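Local coordinates for glycerol kinase, putative (Plasmodium falciparum, PDB 2W40), which probably catalyses the ATP-dependent phosphorylation of glycerol to sn-glycerol 3-phosphate, the entry step of glycerol breakdown, at residues K17-L25 / Y440-V450; V282-I290 / I395-M403. All coordinates share one frame; numbering follows the deposited sequence.

Contact 1 (K17-L25 / Y440-V450); sequences KVFFYDEEL and YKEVTSLGAAV
A strand of the N-terminal FGGY sheet packs on the start of a helix from the C-terminal FGGY region, through Phe19 and Tyr21 of strand 15-21 and Glu442, Ser445 and Ala449 at helix 443-455. Lys17, Phe19 and Tyr21 face the helix.

Ser445 sits between the two rings. Its OG lies 3.4 Å above the plane of the Phe19 ring, over the centre, and Ser445 CB comes 3.3 Å from Phe19 CD2. The same OG meets Tyr21 at the edge of its ring, 2.7 Å from Tyr21 OH. Ser445 OG also donates to Glu442 O, in the carbonyl plane, at 2.9 Å. Its chi1 of 69°, between the backbone N and the carbonyl carbon, turns OG back to this carbonyl. Glu442 O takes the helical bond from Leu446 N as well.

Glu442 is the N-cap residue. Its side chain bends at chi2 (-72°) and lays CG 3.5 Å from Phe19 CZ. The carboxylate plane stands 49° from the ring. Lys17, extended beyond CG, brings NZ to 3.5 Å from Glu442 OE1, a long salt bridge. This end is near the nucleotide site of the sugar kinase/Hsp70/actin fold: Thr270 lies near Lys17, and Gly416 near Glu442. Both residues bind ADP in another structure of this protein; no ADP is bound to this chain.

Further along the helix the contact is apolar. Tyr21 CD2 touches Ala449 CB at 3.7 Å, while Leu446 CD1 lies near CE1, on the same side of the ring plane as Ala449 CB. Leu25, which ends a type I turn from Asp22, crosses Leu446 and Val450 at about right angles, and Trp459 also touches it.

Contact 2 (V282-I290 / I395-M403); sequences VVYSTCGLI and IVDSLTSDM. With EDO (1,2-ethanediol), chain B; EDO (1,2-ethanediol), chain D.
Asp402 and Ser285 meet where the loop between strands 272-279 and 290-295 lies on the C-terminal part of helix 377-403. The motif on the loop is an ST turn: Ser285 OG accepts from Cys287 N, two residues on. It accepts from Leu289 N too, and both bonds are nearly straight. The proton of Ser285 OG goes across to the helix, to Asp402 OD2 at 2.5 Å, on the syn lone pair. The hydroxyl is thus gripped by three bonds, and its chi1 of -176°, with OG opposite the backbone N, points it along the following chain.

The second carboxylate oxygen, OD1, takes Thr286 N at 3.1 Å. This donor also comes from the syn side, 21° out of the carboxylate plane. Both oxygens of Asp402 therefore hold the loop, one through a side chain and one through the backbone. A water donates to Asp402 OD1 and links it with Thr286 OG1. These three donors probably help to keep Asp402 ionised.

One helical turn earlier, Ser398 faces Cys287. The two CB atoms are 3.5 Å apart, tighter than usual.

Leu289 crosses Asp402 and Ile395 at a slant. Its CG lies against Ser398 CB. Its CD1 comes 3.5 Å from Leu399 CA and also 3.5 Å from Asp402 OD2, while CD2 reaches Ile395 CG2 at 4.1 Å. Beyond the segments, Ile395 and Asp402 touch strand 304-311, and Trp360 NE1 bonds to Gly288 O.

Two 1,2-ethanediol molecules, probably from the crystallisation liquor, flank the contact; one gives a proton to Leu289 O. The other donates through O2 to Ser398 OG, and that hydroxyl in turn donates to Cys287 O, in the carbonyl plane, at 2.8 Å.

In the fold
The chain enters contact 1 on strand 15-21, in the N-terminal FGGY sheet. It completes that sheet and crosses into the C-terminal FGGY region before the first half of contact 2, residues 282-290. There a loop joins two strands of the second sheet. After another 104 residues the last part of helix 377-403, residues 395-403, closes contact 2. The chain then passes strands 411-414 and 435-438, and residues 440-450 close contact 1 over 414 intervening residues. Contact 2 therefore lies wholly within the larger loop. Contact 1 ties the two FGGY regions together; contact 2 stays in the second. Their nearest atoms are about 16 Å apart.

Contact 1 (K17-L25 / Y440-V450)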
loop_
_atom_site.group_PDB
_atom_site.type_symbol
_atom_site.label_atom_id
_atom_site.label_comp_id
_atom_site.label_asym_id
_atom_site.label_seq_id
_atom_site.Cartn_x
_atom_site.Cartn_y
_atom_site.Cartn_z
ATOM N N LYS C 17 -13.746 -27.393 -5.763
ATOM C CA LYS C 17 -14.969 -27.261 -6.572
ATOM C C LYS C 17 -15.333 -28.682 -7.083
ATOM O O LYS C 17 -14.457 -29.477 -7.539
ATOM C CB LYS C 17 -14.714 -26.348 -7.779
ATOM C CG LYS C 17 -14.122 -25.024 -7.420
ATOM C CD LYS C 17 -13.665 -24.215 -8.574
ATOM C CE LYS C 17 -12.932 -23.012 -8.060
ATOM N NZ LYS C 17 -12.874 -21.977 -9.135
ATOM N N VAL C 18 -16.641 -28.941 -7.025
ATOM C CA VAL C 18 -17.236 -30.129 -7.692
ATOM C C VAL C 18 -18.283 -29.675 -8.701
ATOM O O VAL C 18 -19.049 -28.727 -8.439
ATOM C CB VAL C 18 -17.802 -31.177 -6.716
ATOM C CG1 VAL C 18 -16.737 -31.775 -5.703
ATOM C CG2 VAL C 18 -19.035 -30.628 -5.892
ATOM N N PHE C 19 -18.210 -30.290 -9.882
ATOM C CA PHE C 19 -19.094 -30.033 -11.014
ATOM C C PHE C 19 -19.633 -31.314 -11.496
ATOM O O PHE C 19 -18.883 -32.259 -11.763
ATOM C CB PHE C 19 -18.388 -29.351 -12.142
ATOM C CG PHE C 19 -17.865 -28.013 -11.774
ATOM C CD1 PHE C 19 -18.577 -26.892 -12.026
ATOM C CD2 PHE C 19 -16.636 -27.892 -11.196
ATOM C CE1 PHE C 19 -18.099 -25.676 -11.735
ATOM C CE2 PHE C 19 -16.161 -26.696 -10.878
ATOM C CZ PHE C 19 -16.922 -25.556 -11.134
ATOM N N PHE C 20 -20.949 -31.393 -11.542
ATOM C CA PHE C 20 -21.635 -32.530 -12.200
ATOM C C PHE C 20 -22.139 -32.035 -13.547
ATOM O O PHE C 20 -22.960 -31.120 -13.603
ATOM C CB PHE C 20 -22.745 -33.128 -11.326
ATOM C CG PHE C 20 -22.266 -33.590 -9.990
ATOM C CD1 PHE C 20 -22.059 -34.909 -9.726
ATOM C CD2 PHE C 20 -21.968 -32.640 -8.949
ATOM C CE1 PHE C 20 -21.626 -35.313 -8.456
ATOM C CE2 PHE C 20 -21.572 -33.055 -7.688
ATOM C CZ PHE C 20 -21.354 -34.400 -7.470
ATOM N N TYR C 21 -21.619 -32.647 -14.581
ATOM C CA TYR C 21 -21.968 -32.368 -15.941
ATOM C C TYR C 21 -22.872 -33.452 -16.515
ATOM O O TYR C 21 -22.630 -34.630 -16.319
ATOM C CB TYR C 21 -20.761 -32.230 -16.848
ATOM C CG TYR C 21 -19.908 -31.001 -16.588
ATOM C CD1 TYR C 21 -20.103 -29.867 -17.344
ATOM C CD2 TYR C 21 -18.806 -31.014 -15.750
ATOM C CE1 TYR C 21 -19.373 -28.738 -17.191
ATOM C CE2 TYR C 21 -18.099 -29.863 -15.557
ATOM C CZ TYR C 21 -18.352 -28.726 -16.320
ATOM O OH TYR C 21 -17.615 -27.569 -16.209
ATOM N N ASP C 22 -23.900 -33.015 -17.230
ATOM C CA ASP C 22 -24.699 -33.981 -18.007
ATOM C C ASP C 22 -23.852 -34.313 -19.272
ATOM O O ASP C 22 -22.800 -33.762 -19.493
ATOM C CB ASP C 22 -26.092 -33.444 -18.337
ATOM C CG ASP C 22 -26.121 -32.344 -19.362
ATOM O OD1 ASP C 22 -25.170 -32.081 -20.121
ATOM O OD2 ASP C 22 -27.260 -31.781 -19.456
ATOM N N GLU C 23 -24.329 -35.214 -20.145
ATOM C CA GLU C 23 -23.558 -35.654 -21.283
ATOM C C GLU C 23 -23.536 -34.722 -22.458
ATOM O O GLU C 23 -22.869 -34.999 -23.450
ATOM C CB GLU C 23 -23.947 -37.082 -21.648
ATOM C CG GLU C 23 -23.736 -38.052 -20.486
ATOM C CD GLU C 23 -24.060 -39.494 -20.732
ATOM O OE1 GLU C 23 -25.070 -39.716 -21.389
ATOM O OE2 GLU C 23 -23.318 -40.392 -20.272
ATOM N N GLU C 24 -24.265 -33.594 -22.355
ATOM C CA GLU C 24 -24.152 -32.447 -23.254
ATOM C C GLU C 24 -23.339 -31.313 -22.668
ATOM O O GLU C 24 -23.235 -30.237 -23.231
ATOM C CB GLU C 24 -25.568 -31.997 -23.708
ATOM C CG GLU C 24 -26.359 -33.152 -24.431
ATOM C CD GLU C 24 -25.815 -33.440 -25.895
ATOM O OE1 GLU C 24 -25.216 -32.504 -26.538
ATOM O OE2 GLU C 24 -25.986 -34.615 -26.406
ATOM N N LEU C 25 -22.623 -31.654 -21.580
ATOM C CA LEU C 25 -21.676 -30.742 -20.948
ATOM C C LEU C 25 -22.348 -29.475 -20.395
ATOM O O LEU C 25 -21.694 -28.427 -20.183
ATOM C CB LEU C 25 -20.499 -30.442 -21.882
ATOM C CG LEU C 25 -19.639 -31.628 -22.241
ATOM C CD1 LEU C 25 -18.586 -31.185 -23.253
ATOM C CD2 LEU C 25 -19.059 -32.356 -20.925
ATOM N N TYR C 440 -18.409 -20.718 -21.310
ATOM C CA TYR C 440 -18.189 -21.453 -20.049
ATOM C C TYR C 440 -17.203 -20.663 -19.165
ATOM O O TYR C 440 -16.173 -20.475 -19.656
ATOM C CB TYR C 440 -17.490 -22.750 -20.502
ATOM C CG TYR C 440 -18.193 -23.649 -21.557
ATOM C CD1 TYR C 440 -19.172 -24.608 -21.131
ATOM C CD2 TYR C 440 -17.857 -23.622 -22.926
ATOM C CE1 TYR C 440 -19.837 -25.509 -22.050
ATOM C CE2 TYR C 440 -18.554 -24.464 -23.881
ATOM C CZ TYR C 440 -19.519 -25.430 -23.420
ATOM O OH TYR C 440 -20.216 -26.316 -24.226
ATOM N N LYS C 441 -17.398 -20.140 -17.939
ATOM C CA LYS C 441 -16.129 -19.554 -17.178
ATOM C C LYS C 441 -15.217 -20.651 -16.530
ATOM O O LYS C 441 -13.847 -20.590 -16.579
ATOM C CB LYS C 441 -16.444 -18.492 -16.132
ATOM N N GLU C 442 -15.952 -21.677 -16.025
ATOM C CA GLU C 442 -15.294 -22.875 -15.366
ATOM C C GLU C 442 -14.710 -23.843 -16.370
ATOM O O GLU C 442 -14.887 -25.050 -16.251
ATOM C CB GLU C 442 -16.175 -23.589 -14.340
ATOM C CG GLU C 442 -16.609 -22.706 -13.156
ATOM C CD GLU C 442 -15.495 -22.367 -12.125
ATOM O OE1 GLU C 442 -14.323 -22.851 -12.198
ATOM O OE2 GLU C 442 -15.849 -21.631 -11.156
ATOM N N VAL C 443 -13.869 -23.331 -17.280
ATOM C CA VAL C 443 -13.348 -24.174 -18.367
ATOM C C VAL C 443 -12.347 -25.223 -17.811
ATOM O O VAL C 443 -12.159 -26.304 -18.444
ATOM C CB VAL C 443 -12.697 -23.426 -19.557
ATOM C CG1 VAL C 443 -13.673 -22.416 -20.192
ATOM C CG2 VAL C 443 -11.481 -22.662 -19.154
ATOM N N THR C 444 -11.720 -24.928 -16.653
ATOM C CA THR C 444 -10.877 -25.979 -16.014
ATOM C C THR C 444 -11.616 -27.285 -15.735
ATOM O O THR C 444 -11.181 -28.380 -16.131
ATOM C CB THR C 444 -10.257 -25.420 -14.732
ATOM O OG1 THR C 444 -9.347 -24.360 -15.138
ATOM C CG2 THR C 444 -9.492 -26.521 -13.972
ATOM N N SER C 445 -12.744 -27.198 -15.009
ATOM C CA SER C 445 -13.562 -28.394 -14.722
ATOM C C SER C 445 -14.096 -29.041 -15.999
ATOM O O SER C 445 -14.229 -30.248 -16.061
ATOM C CB SER C 445 -14.682 -28.047 -13.789
ATOM O OG SER C 445 -15.662 -27.201 -14.403
ATOM N N LEU C 446 -14.429 -28.210 -17.011
ATOM C CA LEU C 446 -14.934 -28.720 -18.281
ATOM C C LEU C 446 -13.879 -29.606 -18.956
ATOM O O LEU C 446 -14.210 -30.710 -19.467
ATOM C CB LEU C 446 -15.339 -27.552 -19.158
ATOM C CG LEU C 446 -15.961 -27.833 -20.456
ATOM C CD1 LEU C 446 -17.173 -28.674 -20.325
ATOM C CD2 LEU C 446 -16.149 -26.444 -21.124
ATOM N N GLY C 447 -12.600 -29.225 -18.920
ATOM C CA GLY C 447 -11.602 -30.057 -19.555
ATOM C C GLY C 447 -11.433 -31.449 -18.929
ATOM O O GLY C 447 -11.277 -32.444 -19.626
ATOM N N ALA C 448 -11.572 -31.528 -17.607
ATOM C CA ALA C 448 -11.470 -32.766 -16.873
ATOM C C ALA C 448 -12.675 -33.667 -17.161
ATOM O O ALA C 448 -12.540 -34.895 -17.184
ATOM C CB ALA C 448 -11.343 -32.520 -15.371
ATOM N N ALA C 449 -13.848 -33.067 -17.345
ATOM C CA ALA C 449 -15.050 -33.855 -17.662
ATOM C C ALA C 449 -14.885 -34.409 -19.048
ATOM O O ALA C 449 -15.276 -35.518 -19.308
ATOM C CB ALA C 449 -16.256 -32.934 -17.546
ATOM N N VAL C 450 -14.288 -33.620 -19.953
ATOM C CA VAL C 450 -14.003 -34.095 -21.323
ATOM C C VAL C 450 -13.075 -35.337 -21.303
ATOM O O VAL C 450 -13.378 -36.371 -21.968
ATOM C CB VAL C 450 -13.493 -32.957 -22.302
ATOM C CG1 VAL C 450 -12.915 -33.547 -23.643
ATOM C CG2 VAL C 450 -14.626 -31.880 -22.501
#

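Contact 2 (V282-I290 / I395-M403)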
loop_
_atom_site.group_PDB
_atom_site.type_symbol
_atom_site.label_atom_id
_atom_site.label_comp_id
_atom_site.label_asym_id
_atom_site.label_seq_id
_atom_site.Cartn_x
_atom_site.Cartn_y
_atom_site.Cartn_z
ATOM N N VAL C 282 8.804 -29.642 -29.165
ATOM C CA VAL C 282 9.259 -29.057 -27.912
ATOM C C VAL C 282 9.950 -27.756 -28.274
ATOM O O VAL C 282 10.978 -27.726 -29.019
ATOM C CB VAL C 282 10.249 -29.971 -27.242
ATOM C CG1 VAL C 282 10.831 -29.351 -25.932
ATOM C CG2 VAL C 282 9.585 -31.360 -27.016
ATOM N N VAL C 283 9.433 -26.681 -27.746
ATOM C CA VAL C 283 10.020 -25.376 -27.936
ATOM C C VAL C 283 10.601 -24.893 -26.630
ATOM O O VAL C 283 9.907 -24.834 -25.671
ATOM C CB VAL C 283 8.999 -24.364 -28.489
ATOM C CG1 VAL C 283 9.614 -23.009 -28.661
ATOM C CG2 VAL C 283 8.366 -24.890 -29.801
ATOM N N TYR C 284 11.889 -24.541 -26.638
ATOM C CA TYR C 284 12.554 -24.058 -25.456
ATOM C C TYR C 284 12.656 -22.531 -25.597
ATOM O O TYR C 284 13.234 -22.005 -26.559
ATOM C CB TYR C 284 13.921 -24.636 -25.302
ATOM C CG TYR C 284 13.985 -26.106 -24.986
ATOM C CD1 TYR C 284 13.669 -26.595 -23.713
ATOM C CD2 TYR C 284 14.362 -27.026 -25.977
ATOM C CE1 TYR C 284 13.722 -27.959 -23.449
ATOM C CE2 TYR C 284 14.462 -28.376 -25.689
ATOM C CZ TYR C 284 14.128 -28.872 -24.421
ATOM O OH TYR C 284 14.267 -30.268 -24.225
ATOM N N SER C 285 12.205 -21.836 -24.555
ATOM C CA SER C 285 12.145 -20.381 -24.533
ATOM C C SER C 285 13.558 -19.826 -24.347
ATOM O O SER C 285 14.376 -20.411 -23.677
ATOM C CB SER C 285 11.245 -19.892 -23.389
ATOM O OG SER C 285 11.085 -18.518 -23.380
ATOM N N THR C 286 13.786 -18.692 -24.959
ATOM C CA THR C 286 14.911 -17.815 -24.565
ATOM C C THR C 286 14.470 -16.502 -23.883
ATOM O O THR C 286 15.339 -15.580 -23.631
ATOM C CB THR C 286 15.796 -17.453 -25.766
ATOM O OG1 THR C 286 15.052 -16.671 -26.687
ATOM C CG2 THR C 286 16.354 -18.717 -26.450
ATOM N N CYS C 287 13.188 -16.429 -23.515
ATOM C CA CYS C 287 12.477 -15.231 -23.115
ATOM C C CYS C 287 11.678 -15.513 -21.851
ATOM O O CYS C 287 10.789 -14.763 -21.582
ATOM C CB CYS C 287 11.447 -14.718 -24.286
ATOM S SG CYS C 287 12.385 -14.203 -25.648
ATOM N N GLY C 288 12.057 -16.488 -21.029
ATOM C CA GLY C 288 11.397 -16.638 -19.780
ATOM C C GLY C 288 10.110 -17.390 -19.693
ATOM O O GLY C 288 9.442 -17.323 -18.686
ATOM N N LEU C 289 9.743 -18.127 -20.726
ATOM C CA LEU C 289 8.567 -18.957 -20.695
ATOM C C LEU C 289 8.990 -20.405 -20.374
ATOM O O LEU C 289 10.131 -20.833 -20.563
ATOM C CB LEU C 289 7.874 -18.837 -22.065
ATOM C CG LEU C 289 7.392 -17.410 -22.485
ATOM C CD1 LEU C 289 6.593 -17.398 -23.764
ATOM C CD2 LEU C 289 6.462 -16.751 -21.383
ATOM N N ILE C 290 8.071 -21.149 -19.806
ATOM C CA ILE C 290 8.336 -22.551 -19.413
ATOM C C ILE C 290 7.805 -23.517 -20.485
ATOM O O ILE C 290 6.701 -23.332 -20.986
ATOM C CB ILE C 290 7.613 -22.845 -18.072
ATOM C CG1 ILE C 290 8.269 -22.092 -16.874
ATOM C CG2 ILE C 290 7.521 -24.407 -17.796
ATOM C CD1 ILE C 290 7.630 -22.334 -15.600
ATOM N N ILE C 395 4.590 -11.294 -20.860
ATOM C CA ILE C 395 4.402 -12.656 -21.294
ATOM C C ILE C 395 4.109 -12.729 -22.781
ATOM O O ILE C 395 4.726 -13.546 -23.488
ATOM C CB ILE C 395 3.353 -13.408 -20.435
ATOM C CG1 ILE C 395 3.950 -13.703 -19.037
ATOM C CG2 ILE C 395 2.890 -14.726 -21.072
ATOM C CD1 ILE C 395 2.918 -14.157 -17.967
ATOM N N VAL C 396 3.189 -11.894 -23.266
ATOM C CA VAL C 396 2.821 -11.928 -24.701
ATOM C C VAL C 396 4.024 -11.547 -25.564
ATOM O O VAL C 396 4.303 -12.121 -26.624
ATOM C CB VAL C 396 1.615 -11.067 -24.994
ATOM C CG1 VAL C 396 1.422 -10.931 -26.593
ATOM C CG2 VAL C 396 0.377 -11.692 -24.226
ATOM N N ASP C 397 4.798 -10.579 -25.077
ATOM C CA ASP C 397 5.990 -10.191 -25.803
ATOM C C ASP C 397 6.997 -11.356 -25.886
ATOM O O ASP C 397 7.620 -11.581 -26.960
ATOM C CB ASP C 397 6.628 -8.949 -25.200
ATOM C CG ASP C 397 5.845 -7.661 -25.490
ATOM O OD1 ASP C 397 5.026 -7.598 -26.456
ATOM O OD2 ASP C 397 6.041 -6.710 -24.712
ATOM N N SER C 398 7.182 -12.108 -24.784
ATOM C CA SER C 398 8.056 -13.242 -24.837
ATOM C C SER C 398 7.515 -14.300 -25.846
ATOM O O SER C 398 8.266 -14.927 -26.564
ATOM C CB SER C 398 8.219 -13.840 -23.409
ATOM O OG SER C 398 8.925 -12.969 -22.568
ATOM N N LEU C 399 6.223 -14.552 -25.796
ATOM C CA LEU C 399 5.594 -15.588 -26.575
ATOM C C LEU C 399 5.777 -15.258 -28.050
ATOM O O LEU C 399 6.091 -16.149 -28.852
ATOM C CB LEU C 399 4.117 -15.648 -26.290
ATOM C CG LEU C 399 3.201 -16.491 -27.124
ATOM C CD1 LEU C 399 1.850 -16.684 -26.329
ATOM C CD2 LEU C 399 2.936 -15.904 -28.478
ATOM N N THR C 400 5.528 -14.004 -28.449
ATOM C CA THR C 400 5.666 -13.675 -29.889
ATOM C C THR C 400 7.119 -13.839 -30.305
ATOM O O THR C 400 7.405 -14.319 -31.404
ATOM C CB THR C 400 5.067 -12.318 -30.255
ATOM O OG1 THR C 400 5.668 -11.307 -29.476
ATOM C CG2 THR C 400 3.540 -12.306 -30.010
ATOM N N SER C 401 8.081 -13.485 -29.451
ATOM C CA SER C 401 9.488 -13.728 -29.761
ATOM C C SER C 401 9.831 -15.182 -29.916
ATOM O O SER C 401 10.443 -15.616 -30.924
ATOM C CB SER C 401 10.374 -13.112 -28.684
ATOM O OG SER C 401 11.757 -13.329 -28.952
ATOM N N ASP C 402 9.484 -15.968 -28.913
ATOM C CA ASP C 402 9.727 -17.400 -28.963
ATOM C C ASP C 402 9.041 -18.103 -30.150
ATOM O O ASP C 402 9.617 -19.078 -30.700
ATOM C CB ASP C 402 9.247 -18.060 -27.698
ATOM C CG ASP C 402 10.187 -17.882 -26.515
ATOM O OD1 ASP C 402 11.435 -17.728 -26.740
ATOM O OD2 ASP C 402 9.652 -18.002 -25.399
ATOM N N MET C 403 7.846 -17.617 -30.553
ATOM C CA MET C 403 7.074 -18.262 -31.620
ATOM C C MET C 403 7.441 -17.731 -32.998
ATOM O O MET C 403 6.978 -18.296 -34.002
ATOM C CB MET C 403 5.585 -18.244 -31.403
ATOM C CG MET C 403 5.035 -19.036 -30.178
ATOM S SD MET C 403 5.468 -20.792 -30.112
ATOM C CE MET C 403 4.216 -21.405 -31.288
HETATM C C1 EDO B . 12.721 -21.038 -18.870
HETATM O O1 EDO B . 12.695 -20.078 -19.953
HETATM C C2 EDO B . 12.165 -20.469 -17.593
HETATM O O2 EDO B . 12.228 -21.391 -16.589
HETATM C C1 EDO D . 8.904 -7.821 -21.981
HETATM O O1 EDO D . 8.031 -6.948 -22.808
HETATM C C2 EDO D . 8.655 -9.348 -21.984
HETATM O O2 EDO D . 9.555 -10.326 -22.586
HETATM O O HOH W 1 11.946 -20.196 -28.923
HETATM O O HOH W 2 13.530 -18.072 -28.476
#